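Local coordinates for cytochrome C-type biogenesis protein ccmF (Thermus thermophilus, PDB 6ZMQ) that is a membrane-bound heme lyase of cytochrome c maturation that binds heme b and probably takes part in attaching heme to apocytochrome c, at residues L32-Y46 / S139-F153. Numbering follows the deposited sequence.
Sequences LAFSLLGLGLALLAY and SLVLAVLFGIQVFFF. With PTY (phosphatidylethanolamine), chain E.
F146 packs its ring over G38 in a close-packed pair of transmembrane helices: segments 32-46 and 139-153, of helices 20-47 and 135-157, run antiparallel with 150° between their directions, their axes 8.0 Å apart. Small residues permit this: the CA atoms of A42 and S139 are 4.8 Å apart. Followed outward, F146 CB lies 3.6 Å from L39 N; CG is near that N and S35 O; CD1 and CE1 then reach S35 CA and CD2 meets G38 C, while CE2 and CZ sit by G38 CA. That CA stands 3.8 Å from the ring centroid, 13° off the normal, a CH-pi contact. Glycine suits the place: its bare CA lets the ring face come right against the backbone. A42 CB is short enough to settle between L142 and A143. L39 CG, anti to the backbone N, carries CD2 to A143 O and a phosphatidylethanolamine chain, which G147, lacking a side chain, also lets come close. Over one face of the Y46 ring comes L140 CD1. Among the buried polar side chains, S139 OG is hydrogen-bonded to W136 O and S35 OG to A31 O; extended Q149 adds a weak, bent bond, NE2 to S35 OG 2.9 Å at 124°.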
ATOM      1  N   LEU A  32      22.251  -5.864 -15.532  1.00 34.53           N
ATOM      2  CA  LEU A  32      22.166  -4.672 -16.364  1.00 31.28           C
ATOM      3  C   LEU A  32      22.470  -4.998 -17.823  1.00 33.73           C
ATOM      4  O   LEU A  32      21.816  -4.474 -18.732  1.00 38.56           O
ATOM      5  CB  LEU A  32      23.145  -3.627 -15.846  1.00 50.63           C
ATOM      6  CG  LEU A  32      22.937  -2.149 -16.194  1.00 63.93           C
ATOM      7  CD1 LEU A  32      24.099  -1.328 -15.666  1.00 58.74           C
ATOM      8  CD2 LEU A  32      22.705  -1.880 -17.658  1.00 78.03           C
ATOM      9  N   ALA A  33      23.461  -5.878 -18.058  1.00 42.27           N
ATOM     10  CA  ALA A  33      23.831  -6.275 -19.416  1.00 33.14           C
ATOM     11  C   ALA A  33      22.718  -7.085 -20.085  1.00 37.43           C
ATOM     12  O   ALA A  33      22.364  -6.821 -21.251  1.00 48.03           O
ATOM     13  CB  ALA A  33      25.140  -7.064 -19.388  1.00 33.91           C
ATOM     14  N   PHE A  34      22.124  -8.036 -19.341  1.00 40.54           N
ATOM     15  CA  PHE A  34      21.032  -8.853 -19.876  1.00 35.81           C
ATOM     16  C   PHE A  34      19.797  -8.009 -20.161  1.00 38.98           C
ATOM     17  O   PHE A  34      19.154  -8.172 -21.205  1.00 42.07           O
ATOM     18  CB  PHE A  34      20.662  -9.986 -18.911  1.00 38.68           C
ATOM     19  CG  PHE A  34      21.719 -11.048 -18.769  1.00 33.86           C
ATOM     20  CD1 PHE A  34      22.448 -11.505 -19.870  1.00 32.96           C
ATOM     21  CD2 PHE A  34      21.960 -11.619 -17.528  1.00 25.55           C
ATOM     22  CE1 PHE A  34      23.435 -12.491 -19.723  1.00 28.70           C
ATOM     23  CE2 PHE A  34      22.934 -12.589 -17.369  1.00 35.99           C
ATOM     24  CZ  PHE A  34      23.671 -13.037 -18.471  1.00 38.86           C
ATOM     25  N   SER A  35      19.463  -7.086 -19.248  1.00 33.41           N
ATOM     26  CA  SER A  35      18.286  -6.250 -19.449  1.00 36.17           C
ATOM     27  C   SER A  35      18.500  -5.182 -20.522  1.00 50.72           C
ATOM     28  O   SER A  35      17.547  -4.814 -21.222  1.00 74.74           O
ATOM     29  CB  SER A  35      17.850  -5.641 -18.122  1.00 35.21           C
ATOM     30  OG  SER A  35      17.923  -6.611 -17.088  1.00 47.27           O
ATOM     31  N   LEU A  36      19.736  -4.675 -20.672  1.00 46.04           N
ATOM     32  CA  LEU A  36      20.054  -3.737 -21.751  1.00 40.53           C
ATOM     33  C   LEU A  36      19.908  -4.383 -23.115  1.00 47.57           C
ATOM     34  O   LEU A  36      19.322  -3.796 -24.035  1.00 56.31           O
ATOM     35  CB  LEU A  36      21.475  -3.196 -21.608  1.00 36.11           C
ATOM     36  CG  LEU A  36      21.802  -1.836 -20.993  1.00 30.74           C
ATOM     37  CD1 LEU A  36      23.312  -1.730 -20.735  1.00 24.88           C
ATOM     38  CD2 LEU A  36      21.289  -0.691 -21.862  1.00 37.25           C
ATOM     39  N   LEU A  37      20.447  -5.592 -23.273  1.00 42.25           N
ATOM     40  CA  LEU A  37      20.330  -6.210 -24.584  1.00 44.74           C
ATOM     41  C   LEU A  37      18.926  -6.787 -24.785  1.00 45.56           C
ATOM     42  O   LEU A  37      18.477  -6.913 -25.927  1.00 68.01           O
ATOM     43  CB  LEU A  37      21.458  -7.230 -24.763  1.00 50.21           C
ATOM     44  CG  LEU A  37      21.647  -7.956 -26.097  1.00 54.22           C
ATOM     45  CD1 LEU A  37      22.733  -7.233 -26.883  1.00 54.08           C
ATOM     46  CD2 LEU A  37      22.087  -9.398 -25.905  1.00 60.11           C
ATOM     47  N   GLY A  38      18.192  -7.061 -23.695  1.00 30.58           N
ATOM     48  CA  GLY A  38      16.776  -7.381 -23.818  1.00 32.97           C
ATOM     49  C   GLY A  38      15.950  -6.212 -24.316  1.00 41.17           C
ATOM     50  O   GLY A  38      15.082  -6.380 -25.177  1.00 43.47           O
ATOM     51  N   LEU A  39      16.240  -5.006 -23.814  1.00 44.09           N
ATOM     52  CA  LEU A  39      15.606  -3.792 -24.323  1.00 36.70           C
ATOM     53  C   LEU A  39      15.999  -3.521 -25.773  1.00 49.81           C
ATOM     54  O   LEU A  39      15.141  -3.134 -26.578  1.00 67.95           O
ATOM     55  CB  LEU A  39      15.960  -2.619 -23.392  1.00 31.30           C
ATOM     56  CG  LEU A  39      15.626  -1.115 -23.427  1.00 31.86           C
ATOM     57  CD1 LEU A  39      16.685  -0.363 -24.263  1.00 28.08           C
ATOM     58  CD2 LEU A  39      14.203  -0.784 -23.902  1.00 48.89           C
ATOM     59  N   GLY A  40      17.252  -3.805 -26.143  1.00 37.33           N
ATOM     60  CA  GLY A  40      17.679  -3.607 -27.526  1.00 38.06           C
ATOM     61  C   GLY A  40      17.068  -4.590 -28.515  1.00 42.95           C
ATOM     62  O   GLY A  40      16.635  -4.197 -29.604  1.00 50.94           O
ATOM     63  N   LEU A  41      17.022  -5.879 -28.154  1.00 49.41           N
ATOM     64  CA  LEU A  41      16.442  -6.886 -29.041  1.00 39.94           C
ATOM     65  C   LEU A  41      14.922  -6.752 -29.111  1.00 51.99           C
ATOM     66  O   LEU A  41      14.344  -6.955 -30.184  1.00 72.53           O
ATOM     67  CB  LEU A  41      16.866  -8.293 -28.590  1.00 26.35           C
ATOM     68  CG  LEU A  41      18.360  -8.633 -28.732  1.00 26.91           C
ATOM     69  CD1 LEU A  41      18.627 -10.070 -28.345  1.00 26.84           C
ATOM     70  CD2 LEU A  41      18.844  -8.369 -30.143  1.00 27.01           C
ATOM     71  N   ALA A  42      14.269  -6.329 -28.013  1.00 34.73           N
ATOM     72  CA  ALA A  42      12.830  -6.075 -28.051  1.00 29.22           C
ATOM     73  C   ALA A  42      12.495  -4.871 -28.921  1.00 41.93           C
ATOM     74  O   ALA A  42      11.500  -4.895 -29.662  1.00 53.40           O
ATOM     75  CB  ALA A  42      12.302  -5.870 -26.636  1.00 30.26           C
ATOM     76  N   LEU A  43      13.329  -3.823 -28.864  1.00 41.03           N
ATOM     77  CA  LEU A  43      13.091  -2.650 -29.696  1.00 38.72           C
ATOM     78  C   LEU A  43      13.338  -2.937 -31.177  1.00 50.10           C
ATOM     79  O   LEU A  43      12.576  -2.465 -32.029  1.00 62.04           O
ATOM     80  CB  LEU A  43      13.952  -1.488 -29.210  1.00 37.08           C
ATOM     81  CG  LEU A  43      13.336  -0.614 -28.107  1.00 32.88           C
ATOM     82  CD1 LEU A  43      14.144   0.673 -27.934  1.00 33.79           C
ATOM     83  CD2 LEU A  43      11.841  -0.307 -28.358  1.00 27.92           C
ATOM     84  N   LEU A  44      14.375  -3.725 -31.508  1.00 49.10           N
ATOM     85  CA  LEU A  44      14.566  -4.146 -32.901  1.00 38.49           C
ATOM     86  C   LEU A  44      13.442  -5.069 -33.372  1.00 50.62           C
ATOM     87  O   LEU A  44      13.055  -5.037 -34.549  1.00 60.93           O
ATOM     88  CB  LEU A  44      15.919  -4.839 -33.088  1.00 34.90           C
ATOM     89  CG  LEU A  44      17.127  -4.055 -33.615  1.00 40.86           C
ATOM     90  CD1 LEU A  44      17.364  -2.719 -32.895  1.00 39.81           C
ATOM     91  CD2 LEU A  44      18.379  -4.925 -33.592  1.00 45.17           C
ATOM     92  N   ALA A  45      12.904  -5.884 -32.457  1.00 50.73           N
ATOM     93  CA  ALA A  45      11.794  -6.782 -32.764  1.00 51.87           C
ATOM     94  C   ALA A  45      10.511  -6.017 -33.076  1.00 67.39           C
ATOM     95  O   ALA A  45       9.697  -6.462 -33.890  1.00 86.47           O
ATOM     96  CB  ALA A  45      11.575  -7.744 -31.594  1.00 45.67           C
ATOM     97  N   TYR A  46      10.277  -4.892 -32.391  1.00 56.91           N
ATOM     98  CA  TYR A  46       9.139  -4.056 -32.780  1.00 53.36           C
ATOM     99  C   TYR A  46       9.418  -3.317 -34.086  1.00 56.03           C
ATOM    100  O   TYR A  46       8.549  -3.257 -34.965  1.00 65.71           O
ATOM    101  CB  TYR A  46       8.761  -3.054 -31.680  1.00 56.10           C
ATOM    102  CG  TYR A  46       7.620  -2.146 -32.116  1.00 61.98           C
ATOM    103  CD1 TYR A  46       6.321  -2.635 -32.186  1.00 64.98           C
ATOM    104  CD2 TYR A  46       7.838  -0.808 -32.465  1.00 65.08           C
ATOM    105  CE1 TYR A  46       5.268  -1.830 -32.593  1.00 66.86           C
ATOM    106  CE2 TYR A  46       6.784   0.009 -32.882  1.00 64.50           C
ATOM    107  CZ  TYR A  46       5.499  -0.515 -32.940  1.00 67.90           C
ATOM    108  OH  TYR A  46       4.433   0.263 -33.336  1.00 79.34           O
ATOM    109  N   SER A 139       6.866  -7.947 -28.052  1.00 33.63           N
ATOM    110  CA  SER A 139       8.120  -7.206 -28.153  1.00 40.49           C
ATOM    111  C   SER A 139       8.036  -5.871 -27.425  1.00 40.05           C
ATOM    112  O   SER A 139       8.999  -5.455 -26.764  1.00 58.34           O
ATOM    113  CB  SER A 139       8.471  -6.974 -29.619  1.00 49.08           C
ATOM    114  OG  SER A 139       7.784  -5.844 -30.131  1.00 56.68           O
ATOM    115  N   LEU A 140       6.874  -5.208 -27.482  1.00 33.42           N
ATOM    116  CA  LEU A 140       6.822  -3.921 -26.793  1.00 33.69           C
ATOM    117  C   LEU A 140       6.641  -4.025 -25.275  1.00 42.72           C
ATOM    118  O   LEU A 140       7.176  -3.156 -24.562  1.00 58.36           O
ATOM    119  CB  LEU A 140       5.755  -3.018 -27.401  1.00 37.00           C
ATOM    120  CG  LEU A 140       6.365  -1.927 -28.304  1.00 39.21           C
ATOM    121  CD1 LEU A 140       5.398  -0.825 -28.533  1.00 32.07           C
ATOM    122  CD2 LEU A 140       7.683  -1.328 -27.769  1.00 38.28           C
ATOM    123  N   VAL A 141       5.935  -5.051 -24.749  1.00 31.24           N
ATOM    124  CA  VAL A 141       5.885  -5.213 -23.288  1.00 33.02           C
ATOM    125  C   VAL A 141       7.266  -5.573 -22.756  1.00 50.11           C
ATOM    126  O   VAL A 141       7.672  -5.075 -21.695  1.00 74.25           O
ATOM    127  CB  VAL A 141       4.819  -6.233 -22.803  1.00 31.46           C
ATOM    128  CG1 VAL A 141       3.422  -5.750 -23.039  1.00 47.92           C
ATOM    129  CG2 VAL A 141       5.013  -7.674 -23.290  1.00 31.28           C
ATOM    130  N   LEU A 142       8.046  -6.359 -23.529  1.00 46.47           N
ATOM    131  CA  LEU A 142       9.412  -6.643 -23.108  1.00 28.55           C
ATOM    132  C   LEU A 142      10.290  -5.402 -23.167  1.00 26.62           C
ATOM    133  O   LEU A 142      11.110  -5.207 -22.266  1.00 37.78           O
ATOM    134  CB  LEU A 142      10.004  -7.793 -23.928  1.00 26.35           C
ATOM    135  CG  LEU A 142       9.370  -9.177 -23.718  1.00 27.27           C
ATOM    136  CD1 LEU A 142      10.279 -10.266 -24.207  1.00 35.59           C
ATOM    137  CD2 LEU A 142       9.056  -9.412 -22.243  1.00 22.64           C
ATOM    138  N   ALA A 143      10.073  -4.528 -24.168  1.00 30.59           N
ATOM    139  CA  ALA A 143      10.847  -3.287 -24.279  1.00 25.08           C
ATOM    140  C   ALA A 143      10.664  -2.372 -23.066  1.00 37.11           C
ATOM    141  O   ALA A 143      11.650  -1.935 -22.454  1.00 47.52           O
ATOM    142  CB  ALA A 143      10.467  -2.551 -25.556  1.00 30.52           C
ATOM    143  N   VAL A 144       9.412  -2.148 -22.645  1.00 29.97           N
ATOM    144  CA  VAL A 144       9.199  -1.232 -21.517  1.00 46.67           C
ATOM    145  C   VAL A 144       9.575  -1.894 -20.175  1.00 72.82           C
ATOM    146  O   VAL A 144      10.139  -1.232 -19.284  1.00100.21           O
ATOM    147  CB  VAL A 144       7.757  -0.679 -21.540  1.00 30.05           C
ATOM    148  CG1 VAL A 144       6.791  -1.777 -21.656  1.00 28.39           C
ATOM    149  CG2 VAL A 144       7.430   0.213 -20.327  1.00 20.18           C
ATOM    150  N   LEU A 145       9.338  -3.211 -20.020  1.00 59.38           N
ATOM    151  CA  LEU A 145       9.699  -3.871 -18.759  1.00 29.97           C
ATOM    152  C   LEU A 145      11.216  -4.020 -18.599  1.00 28.57           C
ATOM    153  O   LEU A 145      11.754  -3.802 -17.499  1.00 29.56           O
ATOM    154  CB  LEU A 145       8.984  -5.221 -18.646  1.00 22.39           C
ATOM    155  CG  LEU A 145       7.466  -5.259 -18.423  1.00 31.71           C
ATOM    156  CD1 LEU A 145       7.025  -6.683 -18.150  1.00 21.70           C
ATOM    157  CD2 LEU A 145       7.102  -4.363 -17.250  1.00 56.67           C
ATOM    158  N   PHE A 146      11.931  -4.319 -19.696  1.00 30.28           N
ATOM    159  CA  PHE A 146      13.388  -4.301 -19.676  1.00 29.19           C
ATOM    160  C   PHE A 146      13.929  -2.887 -19.486  1.00 30.84           C
ATOM    161  O   PHE A 146      15.012  -2.725 -18.929  1.00 48.91           O
ATOM    162  CB  PHE A 146      13.961  -4.889 -20.967  1.00 31.63           C
ATOM    163  CG  PHE A 146      14.072  -6.398 -20.967  1.00 36.98           C
ATOM    164  CD1 PHE A 146      14.849  -7.039 -20.027  1.00 56.18           C
ATOM    165  CD2 PHE A 146      13.496  -7.167 -21.972  1.00 36.25           C
ATOM    166  CE1 PHE A 146      14.990  -8.414 -20.033  1.00 60.72           C
ATOM    167  CE2 PHE A 146      13.624  -8.545 -21.990  1.00 34.97           C
ATOM    168  CZ  PHE A 146      14.384  -9.170 -21.018  1.00 43.58           C
ATOM    169  N   GLY A 147      13.185  -1.864 -19.921  1.00 21.23           N
ATOM    170  CA  GLY A 147      13.561  -0.488 -19.616  1.00 27.16           C
ATOM    171  C   GLY A 147      13.499  -0.154 -18.137  1.00 54.06           C
ATOM    172  O   GLY A 147      14.365   0.553 -17.614  1.00 70.95           O
ATOM    173  N   ILE A 148      12.446  -0.630 -17.456  1.00 53.59           N
ATOM    174  CA  ILE A 148      12.308  -0.408 -16.009  1.00 32.23           C
ATOM    175  C   ILE A 148      13.438  -1.107 -15.256  1.00 44.13           C
ATOM    176  O   ILE A 148      14.046  -0.541 -14.332  1.00 56.80           O
ATOM    177  CB  ILE A 148      10.929  -0.885 -15.515  1.00 30.35           C
ATOM    178  CG1 ILE A 148       9.802  -0.042 -16.108  1.00 35.98           C
ATOM    179  CG2 ILE A 148      10.814  -0.802 -13.999  1.00 38.14           C
ATOM    180  CD1 ILE A 148       8.433  -0.654 -15.879  1.00 35.99           C
ATOM    181  N   GLN A 149      13.747  -2.343 -15.673  1.00 41.10           N
ATOM    182  CA  GLN A 149      14.875  -3.086 -15.106  1.00 29.15           C
ATOM    183  C   GLN A 149      16.202  -2.379 -15.359  1.00 35.78           C
ATOM    184  O   GLN A 149      17.076  -2.353 -14.482  1.00 36.96           O
ATOM    185  CB  GLN A 149      14.935  -4.493 -15.702  1.00 31.22           C
ATOM    186  CG  GLN A 149      13.762  -5.402 -15.411  1.00 39.98           C
ATOM    187  CD  GLN A 149      13.975  -6.789 -15.986  1.00 39.96           C
ATOM    188  OE1 GLN A 149      13.038  -7.555 -16.128  1.00 38.39           O
ATOM    189  NE2 GLN A 149      15.216  -7.108 -16.330  1.00 38.92           N
ATOM    190  N   VAL A 150      16.366  -1.808 -16.560  1.00 43.95           N
ATOM    191  CA  VAL A 150      17.576  -1.062 -16.904  1.00 43.45           C
ATOM    192  C   VAL A 150      17.695   0.198 -16.056  1.00 38.47           C
ATOM    193  O   VAL A 150      18.796   0.541 -15.609  1.00 33.24           O
ATOM    194  CB  VAL A 150      17.610  -0.782 -18.423  1.00 54.82           C
ATOM    195  CG1 VAL A 150      18.422   0.452 -18.797  1.00 61.98           C
ATOM    196  CG2 VAL A 150      18.213  -1.955 -19.111  1.00 58.49           C
ATOM    197  N   PHE A 151      16.565   0.860 -15.748  1.00 41.41           N
ATOM    198  CA  PHE A 151      16.616   2.011 -14.841  1.00 45.58           C
ATOM    199  C   PHE A 151      17.020   1.599 -13.434  1.00 55.25           C
ATOM    200  O   PHE A 151      17.839   2.276 -12.810  1.00 64.47           O
ATOM    201  CB  PHE A 151      15.293   2.771 -14.748  1.00 45.43           C
ATOM    202  CG  PHE A 151      15.355   3.915 -13.745  1.00 42.16           C
ATOM    203  CD1 PHE A 151      16.232   4.978 -13.944  1.00 49.06           C
ATOM    204  CD2 PHE A 151      14.618   3.880 -12.570  1.00 38.57           C
ATOM    205  CE1 PHE A 151      16.318   6.018 -13.023  1.00 52.87           C
ATOM    206  CE2 PHE A 151      14.699   4.915 -11.642  1.00 46.32           C
ATOM    207  CZ  PHE A 151      15.551   5.983 -11.871  1.00 51.77           C
ATOM    208  N   PHE A 152      16.455   0.495 -12.921  1.00 54.56           N
ATOM    209  CA  PHE A 152      16.769   0.062 -11.555  1.00 34.51           C
ATOM    210  C   PHE A 152      18.218  -0.380 -11.420  1.00 35.36           C
ATOM    211  O   PHE A 152      18.896  -0.017 -10.456  1.00 37.65           O
ATOM    212  CB  PHE A 152      15.845  -1.071 -11.107  1.00 25.10           C
ATOM    213  CG  PHE A 152      14.519  -0.599 -10.631  1.00 30.43           C
ATOM    214  CD1 PHE A 152      14.422   0.523  -9.820  1.00 31.52           C
ATOM    215  CD2 PHE A 152      13.368  -1.285 -10.977  1.00 39.54           C
ATOM    216  CE1 PHE A 152      13.195   0.963  -9.382  1.00 38.14           C
ATOM    217  CE2 PHE A 152      12.136  -0.851 -10.539  1.00 47.71           C
ATOM    218  CZ  PHE A 152      12.052   0.274  -9.747  1.00 50.74           C
ATOM    219  N   PHE A 153      18.734  -1.101 -12.408  1.00 31.70           N
ATOM    220  CA  PHE A 153      20.101  -1.577 -12.266  1.00 33.48           C
ATOM    221  C   PHE A 153      21.122  -0.528 -12.706  1.00 39.90           C
ATOM    222  O   PHE A 153      22.248  -0.528 -12.202  1.00 55.22           O
ATOM    223  CB  PHE A 153      20.253  -2.910 -12.991  1.00 35.65           C
ATOM    224  CG  PHE A 153      19.657  -4.060 -12.216  1.00 39.80           C
ATOM    225  CD1 PHE A 153      20.375  -4.658 -11.194  1.00 52.23           C
ATOM    226  CD2 PHE A 153      18.356  -4.487 -12.452  1.00 32.17           C
ATOM    227  CE1 PHE A 153      19.829  -5.694 -10.451  1.00 49.62           C
ATOM    228  CE2 PHE A 153      17.801  -5.527 -11.715  1.00 33.73           C
ATOM    229  CZ  PHE A 153      18.544  -6.122 -10.713  1.00 42.88           C
TER
HETATM  230  C1  PTY E 704      23.798  13.560 -11.686  1.00112.70           C
HETATM  231  C2  PTY E 704      26.114  19.287  -8.071  1.00 95.83           C
HETATM  232  C3  PTY E 704      24.723  18.654  -8.089  1.00 97.08           C
HETATM  233  O4  PTY E 704      24.084  12.366 -11.018  1.00108.88           O
HETATM  234  C5  PTY E 704      22.292  14.787 -10.064  1.00104.98           C
HETATM  235  C6  PTY E 704      22.374  14.063 -11.422  1.00106.78           C
HETATM  236  O7  PTY E 704      21.420  13.020 -11.527  1.00103.46           O
HETATM  237  C8  PTY E 704      20.740  12.920 -12.767  1.00 92.46           C
HETATM  238  O10 PTY E 704      21.053  13.628 -13.663  1.00100.69           O
HETATM  239  C11 PTY E 704      19.591  11.915 -12.988  1.00 77.64           C
HETATM  240  C12 PTY E 704      19.126  11.848 -14.459  1.00 63.40           C
HETATM  241  C13 PTY E 704      17.675  11.343 -14.617  1.00 48.74           C
HETATM  242  C14 PTY E 704      17.488  10.327 -15.756  1.00 42.70           C
HETATM  243  C15 PTY E 704      16.378   9.309 -15.447  1.00 41.10           C
HETATM  244  C16 PTY E 704      15.660   8.788 -16.704  1.00 39.15           C
HETATM  245  C17 PTY E 704      15.788   7.258 -16.810  1.00 35.49           C
HETATM  246  C18 PTY E 704      14.610   6.598 -17.543  1.00 35.78           C
HETATM  247  C19 PTY E 704      14.907   5.116 -17.807  1.00 43.34           C
HETATM  248  C20 PTY E 704      13.920   4.533 -18.828  1.00 50.54           C
HETATM  249  C21 PTY E 704      14.513   3.301 -19.523  1.00 54.65           C
HETATM  250  C22 PTY E 704      14.167   3.294 -21.018  1.00 65.92           C
HETATM  251  C23 PTY E 704      12.765   2.720 -21.252  1.00 76.57           C
HETATM  252  C24 PTY E 704      12.484   2.581 -22.753  1.00 68.70           C
HETATM  253  C25 PTY E 704      11.188   1.811 -23.022  1.00 55.34           C
HETATM  254  C26 PTY E 704      10.193   2.701 -23.771  1.00 42.70           C
HETATM  255  C27 PTY E 704       9.398   1.886 -24.790  1.00 36.68           C
HETATM  256  C28 PTY E 704       8.126   2.655 -25.133  1.00 31.52           C
HETATM  257  C29 PTY E 704       7.590   2.244 -26.500  1.00 29.06           C
HETATM  258  C30 PTY E 704      25.077  11.619 -11.665  1.00 97.46           C
HETATM  259  C31 PTY E 704      24.703  10.744 -12.861  1.00 84.74           C
HETATM  260  O30 PTY E 704      26.205  11.678 -11.300  1.00 95.70           O
HETATM  261  C32 PTY E 704      23.521   9.849 -12.484  1.00 71.14           C
HETATM  262  C33 PTY E 704      22.938   9.143 -13.710  1.00 59.33           C
HETATM  263  C34 PTY E 704      21.928   8.084 -13.257  1.00 53.13           C
HETATM  264  C35 PTY E 704      21.280   7.420 -14.474  1.00 52.38           C
HETATM  265  C36 PTY E 704      20.832   5.995 -14.145  1.00 58.17           C
HETATM  266  C37 PTY E 704      20.858   5.145 -15.416  1.00 73.52           C
HETATM  267  C38 PTY E 704      19.451   4.625 -15.718  1.00 68.82           C
HETATM  268  C39 PTY E 704      19.400   3.945 -17.087  1.00 74.54           C
HETATM  269  C40 PTY E 704      18.686   4.859 -18.084  1.00 83.29           C
HETATM  270  C41 PTY E 704      18.317   4.102 -19.361  1.00 79.67           C
HETATM  271  C42 PTY E 704      19.436   4.243 -20.391  1.00 63.56           C
HETATM  272  C43 PTY E 704      18.873   4.006 -21.790  1.00 51.60           C
HETATM  273  C44 PTY E 704      19.298   2.618 -22.255  1.00 44.85           C
HETATM  274  P1  PTY E 704      24.109  16.727  -9.755  0.38109.61           P
HETATM  275  O11 PTY E 704      24.826  17.286  -8.377  1.00102.80           O
HETATM  276  O12 PTY E 704      22.997  17.667 -10.153  1.00113.21           O
HETATM  277  O13 PTY E 704      25.149  16.733 -10.848  1.00116.29           O
HETATM  278  O14 PTY E 704      23.549  15.179  -9.565  1.00106.10           O
HETATM  279  N1  PTY E 704      26.165  20.363  -9.045  1.00 96.14           N